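Carboxyl esterase NP (Bacillus subtilis, PDB 4CCW) catalyses the hydrolysis of carboxylic esters to an alcohol and a carboxylate, and is known as naproxen esterase. Local coordinates at residues A[67-72]-A[275-280]; A[47-52]-A[81-86]. One frame throughout, in Å; residues are numbered along the deposited sequence.

Interaction 1 of 2, residues A[67-72]-A[275-280]; sequences STMWYP and LSMEQP
Met69 and Ser276 meet beside the active site of the alpha/beta hydrolase fold, where the 3-10 turn in the loop after strand 56-60 packs against the short helix 275-278, which follows His273, the likely proton acceptor. The Met69 chain runs out from CB and bends at its end (chi3 -83°), which brings methyl CE to within 3.4 Å of Ser276 OG. No direct hydrogen bond joins the segments; a water does the work, donating to Met69 O at 2.9 Å and accepting from Ser276 OG at 2.7 Å, so the serine hydroxyl is tied to a backbone carbonyl of the neighbouring loop. Trp70 CZ3 comes to 4.1 Å from the same OG, while Met69 CG rests over one face of the indole.

Met277 also approaches the Met69 carbonyl. Its own bend at chi3 (82°) turns methyl CE to 3.5 Å from Tyr71 CE2, and the two side chains cross at about a right angle. The phenol is anchored beyond, Tyr71 OH bonding to the backbone of His193. Pro72 CB packs on Pro280 CB at 3.8 Å, and Pro72 CG stands 4.3 Å from Met277 CG. Phe196 of helix 194-205 touches Met69, Tyr71 and Met277 alike. Joining the segment just after His273 to the loop after strand 56-60 is in keeping with the alpha/beta hydrolase fold, whose active-site residues sit on loops at the strand ends.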
ATOM      1  N   SER A  67      -3.059   7.037   0.774  1.00 27.17           N
ATOM      2  CA  SER A  67      -2.411   7.370  -0.487  1.00 27.54           C
ATOM      3  C   SER A  67      -1.477   8.576  -0.410  1.00 27.93           C
ATOM      4  O   SER A  67      -0.644   8.776  -1.295  1.00 28.38           O
ATOM      5  CB  SER A  67      -3.467   7.622  -1.554  1.00 28.15           C
ATOM      6  OG  SER A  67      -4.089   6.409  -1.912  1.00 29.03           O
ATOM      7  N   THR A  68      -1.612   9.384   0.643  1.00 28.81           N
ATOM      8  CA  THR A  68      -0.777  10.572   0.783  1.00 29.14           C
ATOM      9  C   THR A  68       0.703  10.227   0.976  1.00 28.77           C
ATOM     10  O   THR A  68       1.552  11.114   0.826  1.00 29.74           O
ATOM     11  CB  THR A  68      -1.218  11.456   1.967  1.00 30.22           C
ATOM     12  OG1 THR A  68      -1.053  10.716   3.186  1.00 30.48           O
ATOM     13  CG2 THR A  68      -2.662  11.908   1.810  1.00 30.67           C
ATOM     14  N   MET A  69       1.005   8.960   1.301  1.00 27.47           N
ATOM     15  CA  MET A  69       2.385   8.522   1.568  1.00 27.98           C
ATOM     16  C   MET A  69       3.295   8.576   0.346  1.00 27.47           C
ATOM     17  O   MET A  69       4.510   8.524   0.488  1.00 28.05           O
ATOM     18  CB  MET A  69       2.441   7.109   2.166  1.00 27.22           C
ATOM     19  CG  MET A  69       2.072   5.987   1.211  1.00 26.82           C
ATOM     20  SD  MET A  69       2.579   4.376   1.858  1.00 27.07           S
ATOM     21  CE  MET A  69       4.307   4.288   1.393  1.00 26.77           C
ATOM     22  N   TRP A  70       2.705   8.668  -0.842  1.00 28.00           N
ATOM     23  CA  TRP A  70       3.481   8.620  -2.097  1.00 27.91           C
ATOM     24  C   TRP A  70       4.152   9.918  -2.499  1.00 29.69           C
ATOM     25  O   TRP A  70       4.701  10.020  -3.611  1.00 29.45           O
ATOM     26  CB  TRP A  70       2.609   8.104  -3.237  1.00 27.74           C
ATOM     27  CG  TRP A  70       2.072   6.710  -3.021  1.00 26.98           C
ATOM     28  CD1 TRP A  70       0.746   6.320  -2.887  1.00 26.25           C
ATOM     29  CD2 TRP A  70       2.851   5.464  -2.922  1.00 26.10           C
ATOM     30  NE1 TRP A  70       0.652   4.959  -2.688  1.00 26.21           N
ATOM     31  CE2 TRP A  70       1.880   4.388  -2.713  1.00 26.41           C
ATOM     32  CE3 TRP A  70       4.209   5.151  -2.976  1.00 26.73           C
ATOM     33  CZ2 TRP A  70       2.273   3.055  -2.576  1.00 25.17           C
ATOM     34  CZ3 TRP A  70       4.591   3.808  -2.832  1.00 26.05           C
ATOM     35  CH2 TRP A  70       3.641   2.790  -2.632  1.00 25.92           C
ATOM     36  N   TYR A  71       4.160  10.910  -1.603  1.00 30.64           N
ATOM     37  CA  TYR A  71       4.736  12.226  -1.943  1.00 31.74           C
ATOM     38  C   TYR A  71       6.212  12.227  -2.392  1.00 31.98           C
ATOM     39  O   TYR A  71       6.584  13.085  -3.198  1.00 32.44           O
ATOM     40  CB  TYR A  71       4.471  13.286  -0.850  1.00 32.87           C
ATOM     41  CG  TYR A  71       5.187  13.052   0.463  1.00 32.85           C
ATOM     42  CD1 TYR A  71       6.491  13.497   0.657  1.00 33.67           C
ATOM     43  CD2 TYR A  71       4.553  12.385   1.518  1.00 32.57           C
ATOM     44  CE1 TYR A  71       7.155  13.271   1.853  1.00 34.33           C
ATOM     45  CE2 TYR A  71       5.200  12.167   2.722  1.00 32.90           C
ATOM     46  CZ  TYR A  71       6.498  12.600   2.885  1.00 33.85           C
ATOM     47  OH  TYR A  71       7.149  12.380   4.073  1.00 34.44           O
ATOM     48  N   PRO A  72       7.043  11.272  -1.907  1.00 31.79           N
ATOM     49  CA  PRO A  72       8.452  11.277  -2.333  1.00 32.47           C
ATOM     50  C   PRO A  72       8.698  10.617  -3.687  1.00 32.15           C
ATOM     51  O   PRO A  72       9.825  10.641  -4.191  1.00 32.32           O
ATOM     52  CB  PRO A  72       9.157  10.439  -1.256  1.00 32.50           C
ATOM     53  CG  PRO A  72       8.155  10.195  -0.179  1.00 32.49           C
ATOM     54  CD  PRO A  72       6.817  10.297  -0.827  1.00 30.78           C
ATOM     55  N   LEU A 275      10.446   1.607   2.689  1.00 24.41           N
ATOM     56  CA  LEU A 275      11.613   1.865   1.862  1.00 25.17           C
ATOM     57  C   LEU A 275      11.416   2.944   0.782  1.00 26.24           C
ATOM     58  O   LEU A 275      12.368   3.619   0.383  1.00 26.71           O
ATOM     59  CB  LEU A 275      12.158   0.541   1.288  1.00 25.01           C
ATOM     60  CG  LEU A 275      11.270  -0.401   0.482  1.00 24.01           C
ATOM     61  CD1 LEU A 275      11.153   0.094  -0.949  1.00 24.06           C
ATOM     62  CD2 LEU A 275      11.864  -1.805   0.466  1.00 23.85           C
ATOM     63  N   SER A 276      10.173   3.116   0.338  1.00 25.84           N
ATOM     64  CA  SER A 276       9.814   4.163  -0.625  1.00 27.29           C
ATOM     65  C   SER A 276      10.030   5.584  -0.073  1.00 28.35           C
ATOM     66  O   SER A 276      10.258   6.534  -0.839  1.00 29.81           O
ATOM     67  CB  SER A 276       8.353   3.979  -1.066  1.00 26.47           C
ATOM     68  OG  SER A 276       7.470   4.045   0.046  1.00 27.48           O
ATOM     69  N   MET A 277       9.974   5.713   1.252  1.00 28.50           N
ATOM     70  CA  MET A 277      10.107   7.006   1.939  1.00 30.13           C
ATOM     71  C   MET A 277      11.528   7.220   2.444  1.00 31.21           C
ATOM     72  O   MET A 277      12.002   8.364   2.523  1.00 33.14           O
ATOM     73  CB  MET A 277       9.084   7.120   3.095  1.00 30.24           C
ATOM     74  CG  MET A 277       7.636   6.940   2.640  1.00 29.95           C
ATOM     75  SD  MET A 277       6.315   7.225   3.827  1.00 31.02           S
ATOM     76  CE  MET A 277       6.183   9.009   3.731  1.00 33.16           C
ATOM     77  N   GLU A 278      12.221   6.121   2.738  1.00 30.19           N
ATOM     78  CA  GLU A 278      13.616   6.190   3.194  1.00 31.52           C
ATOM     79  C   GLU A 278      14.615   6.300   2.060  1.00 31.90           C
ATOM     80  O   GLU A 278      15.623   6.991   2.187  1.00 33.45           O
ATOM     81  CB  GLU A 278      13.961   4.991   4.064  1.00 31.11           C
ATOM     82  CG  GLU A 278      13.113   4.908   5.321  1.00 31.82           C
ATOM     83  CD  GLU A 278      13.072   3.507   5.884  1.00 30.92           C
ATOM     84  OE1 GLU A 278      13.102   2.542   5.096  1.00 30.54           O
ATOM     85  OE2 GLU A 278      13.025   3.380   7.118  1.00 32.24           O
ATOM     86  N   GLN A 279      14.354   5.612   0.956  1.00 30.59           N
ATOM     87  CA  GLN A 279      15.286   5.667  -0.154  1.00 31.94           C
ATOM     88  C   GLN A 279      14.569   6.010  -1.464  1.00 31.95           C
ATOM     89  O   GLN A 279      14.608   5.231  -2.411  1.00 31.31           O
ATOM     90  CB  GLN A 279      16.123   4.370  -0.234  1.00 31.25           C
ATOM     91  CG  GLN A 279      17.101   4.164   0.942  1.00 32.11           C
ATOM     92  CD  GLN A 279      18.289   5.128   0.948  1.00 34.72           C
ATOM     93  OE1 GLN A 279      18.685   5.636  -0.089  1.00 35.89           O
ATOM     94  NE2 GLN A 279      18.869   5.367   2.127  1.00 35.70           N
ATOM     95  N   PRO A 280      13.915   7.197  -1.526  1.00 33.07           N
ATOM     96  CA  PRO A 280      13.119   7.505  -2.724  1.00 33.28           C
ATOM     97  C   PRO A 280      13.940   7.613  -4.011  1.00 34.46           C
ATOM     98  O   PRO A 280      13.482   7.148  -5.046  1.00 33.93           O
ATOM     99  CB  PRO A 280      12.470   8.857  -2.390  1.00 34.61           C
ATOM    100  CG  PRO A 280      13.365   9.459  -1.362  1.00 35.67           C
ATOM    101  CD  PRO A 280      13.851   8.297  -0.543  1.00 33.92           C
TER
HETATM  102  O   HOH W   1       6.456   6.543  -0.251  1.00 25.98           O

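Interaction 2 of 2, residues A[47-52]-A[81-86]; sequences IASGPE and YRTYAV
Gly50 O receives the guanidinium of Arg82 through NH1 at 2.8 Å, a bent bond (138° at the hydrogen) with the oxygen slightly out of the guanidinium plane. Ala48 CB lies over one face of that group, 3.7 Å from Arg82 NH2, and Glu52 CG covers the opposite face, 3.9 Å from Arg82 CZ. The two chains run side by side, but Glu52 OE2 lies well out of the guanidinium plane, 4.5 Å from Arg82 NH2, so at most the charges would attract. CG of Arg82 lies opposite the backbone N (chi1 179°), and a turn at chi2 carries the chain past Pro51 O; a weak bond links its NE to Tyr84 OH. With an alanine in place of Arg82, Gly50 O is likely to lose its charged donor, and the space between Ala48 CB and Glu52 CG its filling.

Behind this, strands 42-49 and 82-86 pair antiparallel in the central sheet of the alpha/beta hydrolase fold, while 82-86 runs parallel to 56-60 on its other edge. Ile47 with Ala85 and Ser49 with Thr83 are hydrogen-bonded pairs. Thr83 grips Ser49 O twice, through its N at 2.9 Å and through OG1 at 3.2 Å from above the carbonyl plane. A water donates to both Ile47 O and Thr83 O and meets Ser49 OG, itself bonded to Trp28. Ala48 CB also sits 3.8 Å from Tyr84 CD1; on the face of Ile47, Ser49, Thr83 and Ala85, helix 74-80 touches Ser49 and Thr83.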
ATOM      1  N   ILE A  47      -6.370   9.631  -5.969  1.00 33.49           N
ATOM      2  CA  ILE A  47      -5.597  10.804  -6.367  1.00 34.59           C
ATOM      3  C   ILE A  47      -4.908  10.507  -7.709  1.00 34.32           C
ATOM      4  O   ILE A  47      -4.102   9.575  -7.809  1.00 33.94           O
ATOM      5  CB  ILE A  47      -4.541  11.158  -5.303  1.00 34.32           C
ATOM      6  CG1 ILE A  47      -5.196  11.281  -3.925  1.00 34.96           C
ATOM      7  CG2 ILE A  47      -3.832  12.454  -5.668  1.00 35.54           C
ATOM      8  CD1 ILE A  47      -4.243  11.084  -2.772  1.00 34.61           C
ATOM      9  N   ALA A  48      -5.240  11.281  -8.745  1.00 35.00           N
ATOM     10  CA  ALA A  48      -4.649  11.096 -10.073  1.00 34.80           C
ATOM     11  C   ALA A  48      -3.623  12.175 -10.388  1.00 35.76           C
ATOM     12  O   ALA A  48      -3.846  13.350 -10.112  1.00 36.49           O
ATOM     13  CB  ALA A  48      -5.727  11.065 -11.151  1.00 35.48           C
ATOM     14  N   SER A  49      -2.505  11.752 -10.969  1.00 35.62           N
ATOM     15  CA  SER A  49      -1.439  12.645 -11.415  1.00 36.97           C
ATOM     16  C   SER A  49      -0.903  12.142 -12.752  1.00 36.90           C
ATOM     17  O   SER A  49      -1.098  10.980 -13.106  1.00 36.88           O
ATOM     18  CB  SER A  49      -0.292  12.636 -10.400  1.00 37.12           C
ATOM     19  OG  SER A  49      -0.758  12.769  -9.077  1.00 38.92           O
ATOM     20  N   GLY A  50      -0.200  13.002 -13.485  1.00 37.65           N
ATOM     21  CA  GLY A  50       0.467  12.572 -14.713  1.00 37.60           C
ATOM     22  C   GLY A  50      -0.374  12.772 -15.959  1.00 38.55           C
ATOM     23  O   GLY A  50      -1.574  13.051 -15.860  1.00 38.19           O
ATOM     24  N   PRO A  51       0.250  12.620 -17.149  1.00 39.15           N
ATOM     25  CA  PRO A  51      -0.425  12.918 -18.415  1.00 40.75           C
ATOM     26  C   PRO A  51      -1.612  11.991 -18.619  1.00 41.57           C
ATOM     27  O   PRO A  51      -1.503  10.792 -18.382  1.00 40.71           O
ATOM     28  CB  PRO A  51       0.651  12.634 -19.469  1.00 40.83           C
ATOM     29  CG  PRO A  51       1.951  12.638 -18.735  1.00 39.85           C
ATOM     30  CD  PRO A  51       1.614  12.110 -17.367  1.00 38.69           C
ATOM     31  N   GLU A  52      -2.738  12.551 -19.053  1.00 43.69           N
ATOM     32  CA  GLU A  52      -3.974  11.784 -19.163  1.00 44.72           C
ATOM     33  C   GLU A  52      -3.869  10.637 -20.177  1.00 44.78           C
ATOM     34  O   GLU A  52      -4.499   9.602 -19.999  1.00 44.52           O
ATOM     35  CB  GLU A  52      -5.153  12.705 -19.499  1.00 47.13           C
ATOM     36  CG  GLU A  52      -5.627  13.549 -18.324  1.00 47.27           C
ATOM     37  CD  GLU A  52      -6.743  14.507 -18.698  1.00 49.42           C
ATOM     38  OE1 GLU A  52      -6.973  14.710 -19.901  1.00 51.48           O
ATOM     39  OE2 GLU A  52      -7.390  15.066 -17.790  1.00 50.22           O
ATOM     40  N   TYR A  81       3.817   8.069 -16.254  1.00 36.86           N
ATOM     41  CA  TYR A  81       2.597   7.271 -16.141  1.00 35.34           C
ATOM     42  C   TYR A  81       1.415   8.089 -15.683  1.00 34.61           C
ATOM     43  O   TYR A  81       1.562   9.033 -14.902  1.00 33.73           O
ATOM     44  CB  TYR A  81       2.797   6.098 -15.155  1.00 34.19           C
ATOM     45  CG  TYR A  81       3.857   5.134 -15.613  1.00 35.62           C
ATOM     46  CD1 TYR A  81       3.557   4.107 -16.506  1.00 36.06           C
ATOM     47  CD2 TYR A  81       5.172   5.267 -15.174  1.00 36.00           C
ATOM     48  CE1 TYR A  81       4.538   3.237 -16.949  1.00 37.34           C
ATOM     49  CE2 TYR A  81       6.158   4.400 -15.611  1.00 36.66           C
ATOM     50  CZ  TYR A  81       5.835   3.392 -16.498  1.00 37.37           C
ATOM     51  OH  TYR A  81       6.821   2.534 -16.933  1.00 38.74           O
ATOM     52  N   ARG A  82       0.233   7.705 -16.160  1.00 33.76           N
ATOM     53  CA  ARG A  82      -0.994   8.194 -15.582  1.00 33.37           C
ATOM     54  C   ARG A  82      -1.176   7.430 -14.282  1.00 32.61           C
ATOM     55  O   ARG A  82      -1.563   6.258 -14.285  1.00 32.19           O
ATOM     56  CB  ARG A  82      -2.165   7.959 -16.532  1.00 34.24           C
ATOM     57  CG  ARG A  82      -3.516   8.415 -15.996  1.00 34.42           C
ATOM     58  CD  ARG A  82      -3.547   9.914 -15.732  1.00 35.09           C
ATOM     59  NE  ARG A  82      -4.889  10.405 -15.385  1.00 35.89           N
ATOM     60  CZ  ARG A  82      -5.146  11.638 -14.958  1.00 36.77           C
ATOM     61  NH1 ARG A  82      -4.155  12.512 -14.825  1.00 36.82           N
ATOM     62  NH2 ARG A  82      -6.398  12.009 -14.673  1.00 37.18           N
ATOM     63  N   THR A  83      -0.870   8.091 -13.169  1.00 32.05           N
ATOM     64  CA  THR A  83      -0.719   7.402 -11.900  1.00 30.76           C
ATOM     65  C   THR A  83      -1.909   7.640 -10.977  1.00 30.41           C
ATOM     66  O   THR A  83      -2.228   8.792 -10.652  1.00 31.15           O
ATOM     67  CB  THR A  83       0.550   7.873 -11.172  1.00 31.47           C
ATOM     68  OG1 THR A  83       0.420   9.262 -10.856  1.00 34.09           O
ATOM     69  CG2 THR A  83       1.740   7.714 -12.052  1.00 30.20           C
ATOM     70  N   TYR A  84      -2.546   6.546 -10.563  1.00 29.11           N
ATOM     71  CA  TYR A  84      -3.707   6.601  -9.680  1.00 29.02           C
ATOM     72  C   TYR A  84      -3.333   6.044  -8.313  1.00 28.12           C
ATOM     73  O   TYR A  84      -3.056   4.844  -8.180  1.00 28.07           O
ATOM     74  CB  TYR A  84      -4.881   5.793 -10.247  1.00 28.85           C
ATOM     75  CG  TYR A  84      -5.350   6.228 -11.618  1.00 30.74           C
ATOM     76  CD1 TYR A  84      -6.185   7.333 -11.774  1.00 31.71           C
ATOM     77  CD2 TYR A  84      -4.964   5.524 -12.758  1.00 31.31           C
ATOM     78  CE1 TYR A  84      -6.617   7.723 -13.035  1.00 33.54           C
ATOM     79  CE2 TYR A  84      -5.381   5.916 -14.027  1.00 32.51           C
ATOM     80  CZ  TYR A  84      -6.213   7.006 -14.157  1.00 33.71           C
ATOM     81  OH  TYR A  84      -6.636   7.389 -15.413  1.00 35.39           O
ATOM     82  N   ALA A  85      -3.345   6.904  -7.300  1.00 28.33           N
ATOM     83  CA  ALA A  85      -3.126   6.460  -5.920  1.00 28.03           C
ATOM     84  C   ALA A  85      -4.457   6.170  -5.243  1.00 28.09           C
ATOM     85  O   ALA A  85      -5.237   7.080  -4.955  1.00 30.42           O
ATOM     86  CB  ALA A  85      -2.323   7.492  -5.138  1.00 28.12           C
ATOM     87  N   VAL A  86      -4.707   4.893  -4.989  1.00 27.69           N
ATOM     88  CA  VAL A  86      -6.014   4.412  -4.528  1.00 27.84           C
ATOM     89  C   VAL A  86      -6.013   4.142  -3.019  1.00 28.25           C
ATOM     90  O   VAL A  86      -5.162   3.388  -2.526  1.00 27.41           O
ATOM     91  CB  VAL A  86      -6.379   3.109  -5.257  1.00 27.64           C
ATOM     92  CG1 VAL A  86      -7.690   2.548  -4.724  1.00 28.20           C
ATOM     93  CG2 VAL A  86      -6.444   3.346  -6.770  1.00 28.06           C
TER
HETATM   94  O   HOH W   2      -1.452  10.077  -8.319  1.00 28.83           O

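How the interactions relate
Interactions 1 and 2 have centres 15 Å apart but meet at Ser67 and Trp70. Ser67 CB lies 3.8 Å from Ile47 CD1, and Trp70 CD1 is 4.0 Å from Ala85 CB, so the 3-10 turn 67-70 rests on the Ile47 and Ala85 face of the strand pair. Ser67 OG also bonds to Asp87, the residue just past 81-86. Along the chain the segments alternate: 67-72 falls between 47-52 and 81-86. Interaction 1 is the one near the active site, with the Met69 side chain about 8 Å from that of His273 and about 7 Å from the bound (2-hydroxyethoxy)acetic acid; interaction 2 lies away from both, within the sheet.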